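Local coordinates for natterin-like protein (Lethenteron camtschaticum, PDB 6IUL) that is a lamprey immune protein that probably kills target cells by inserting an aerolysin-type pore into their membranes, guided by a jacalin-like lectin domain, at residues T255-H259 / K260-V264. Sequence-based numbering, arbitrary orientation.
Sequences TVPTH and KTVTV
Val256 and Val262 meet across a type II beta turn, Pro257 to Lys260, that links strand 241-256 to strand 260-285 in the elongated, aerolysin-like part of the chain; the contact's centre lies about 55 Å from the centre of the chain. Before the turn, the CB of Thr255 leaves its CA pointing away from residues 260-264, and the residue contributes its backbone O, 3.8 Å from CG2 of Val262. Val256 does most of the packing. With CG1 anti to the backbone N (chi1 -171°), it sets CG1 3.3 Å from the carbonyl O of Lys260 and 3.8 Å from CG2 of Val262, while its own CG2 lies 3.9 Å from the same methyl. The CG2 of Val262 is thus approached by both methyls of Val256, the two side chains lying alongside and pointing opposite ways. Both valines are buried; Tyr176 and Tyr186 of adjacent strands touch Val256, while Val254, earlier on strand 241-256, and Ala311 touch Val262. The two strands are not paired with each other: backbone hydrogen bonds join Val256 to Gln184 and Val262 to Tyr176, and the turn therefore joins strands paired with different neighbours. Pro257 sets its CB 4.2 Å from CB of Lys260, across the ends of the turn, and its CD 4.4 Å from CG2 of Val262. His259, at phi 60° and psi 42°, takes the left-handed conformation expected of the third turn residue. Beyond it the Lys260 chain, bent at chi2, folds back until its CD lies 3.4 Å from the carbonyl O of His259.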
loop_
_atom_site.group_PDB
_atom_site.type_symbol
_atom_site.label_atom_id
_atom_site.label_comp_id
_atom_site.label_asym_id
_atom_site.label_seq_id
_atom_site.Cartn_x
_atom_site.Cartn_y
_atom_site.Cartn_z
ATOM N N THR A 255 -16.700 -15.829 -35.306
ATOM C CA THR A 255 -17.125 -16.435 -36.561
ATOM C C THR A 255 -17.840 -15.397 -37.405
ATOM O O THR A 255 -18.751 -14.747 -36.934
ATOM C CB THR A 255 -18.052 -17.598 -36.284
ATOM O OG1 THR A 255 -17.338 -18.566 -35.545
ATOM C CG2 THR A 255 -18.469 -18.275 -37.543
ATOM N N VAL A 256 -17.399 -15.215 -38.645
ATOM C CA VAL A 256 -17.969 -14.207 -39.534
ATOM C C VAL A 256 -18.553 -14.893 -40.772
ATOM O O VAL A 256 -17.824 -15.527 -41.532
ATOM C CB VAL A 256 -16.929 -13.196 -39.957
ATOM C CG1 VAL A 256 -17.612 -12.034 -40.690
ATOM C CG2 VAL A 256 -16.127 -12.738 -38.749
ATOM N N PRO A 257 -19.875 -14.802 -40.949
ATOM C CA PRO A 257 -20.546 -15.389 -42.138
ATOM C C PRO A 257 -20.043 -14.754 -43.431
ATOM O O PRO A 257 -19.416 -13.699 -43.385
ATOM C CB PRO A 257 -22.039 -15.056 -41.929
ATOM C CG PRO A 257 -22.191 -14.805 -40.459
ATOM C CD PRO A 257 -20.834 -14.296 -39.960
ATOM N N THR A 258 -20.294 -15.396 -44.565
ATOM C CA THR A 258 -19.912 -14.873 -45.883
ATOM C C THR A 258 -20.549 -13.517 -46.171
ATOM O O THR A 258 -21.761 -13.323 -45.957
ATOM C CB THR A 258 -20.319 -15.834 -47.035
ATOM O OG1 THR A 258 -21.724 -16.038 -47.024
ATOM C CG2 THR A 258 -19.789 -17.176 -46.819
ATOM N N HIS A 259 -19.713 -12.592 -46.631
ATOM C CA HIS A 259 -20.143 -11.250 -47.046
ATOM C C HIS A 259 -20.798 -10.508 -45.908
ATOM O O HIS A 259 -21.833 -9.855 -46.062
ATOM C CB HIS A 259 -21.031 -11.318 -48.306
ATOM C CG HIS A 259 -20.313 -11.888 -49.490
ATOM N ND1 HIS A 259 -20.583 -13.140 -49.989
ATOM C CD2 HIS A 259 -19.281 -11.405 -50.225
ATOM C CE1 HIS A 259 -19.783 -13.385 -51.012
ATOM N NE2 HIS A 259 -18.976 -12.350 -51.169
ATOM N N LYS A 260 -20.196 -10.637 -44.737
ATOM C CA LYS A 260 -20.759 -9.984 -43.553
ATOM C C LYS A 260 -19.641 -9.380 -42.732
ATOM O O LYS A 260 -18.457 -9.695 -42.924
ATOM C CB LYS A 260 -21.595 -10.966 -42.723
ATOM C CG LYS A 260 -23.026 -10.524 -42.479
ATOM C CD LYS A 260 -23.986 -10.851 -43.626
ATOM C CE LYS A 260 -25.388 -10.302 -43.358
ATOM N NZ LYS A 260 -25.356 -8.880 -42.846
ATOM N N THR A 261 -20.028 -8.464 -41.869
ATOM C CA THR A 261 -19.136 -7.807 -40.967
ATOM C C THR A 261 -19.534 -8.130 -39.524
ATOM O O THR A 261 -20.715 -8.132 -39.181
ATOM C CB THR A 261 -19.201 -6.290 -41.202
ATOM O OG1 THR A 261 -18.788 -5.992 -42.544
ATOM C CG2 THR A 261 -18.302 -5.494 -40.205
ATOM N N VAL A 262 -18.539 -8.407 -38.677
ATOM C CA VAL A 262 -18.789 -8.597 -37.244
ATOM C C VAL A 262 -17.916 -7.575 -36.514
ATOM O O VAL A 262 -16.697 -7.488 -36.740
ATOM C CB VAL A 262 -18.469 -10.007 -36.755
ATOM C CG1 VAL A 262 -18.649 -10.104 -35.247
ATOM C CG2 VAL A 262 -19.367 -11.010 -37.430
ATOM N N THR A 263 -18.536 -6.789 -35.659
ATOM C CA THR A 263 -17.816 -5.758 -34.921
ATOM C C THR A 263 -17.847 -6.219 -33.470
ATOM O O THR A 263 -18.898 -6.570 -32.916
ATOM C CB THR A 263 -18.468 -4.351 -35.087
ATOM O OG1 THR A 263 -18.570 -3.993 -36.488
ATOM C CG2 THR A 263 -17.615 -3.301 -34.459
ATOM N N VAL A 264 -16.682 -6.267 -32.854
ATOM C CA VAL A 264 -16.558 -6.780 -31.471
ATOM C C VAL A 264 -16.097 -5.671 -30.563
ATOM O O VAL A 264 -15.085 -4.984 -30.828
ATOM C CB VAL A 264 -15.546 -7.908 -31.399
ATOM C CG1 VAL A 264 -15.389 -8.409 -29.981
ATOM C CG2 VAL A 264 -15.950 -9.024 -32.341
#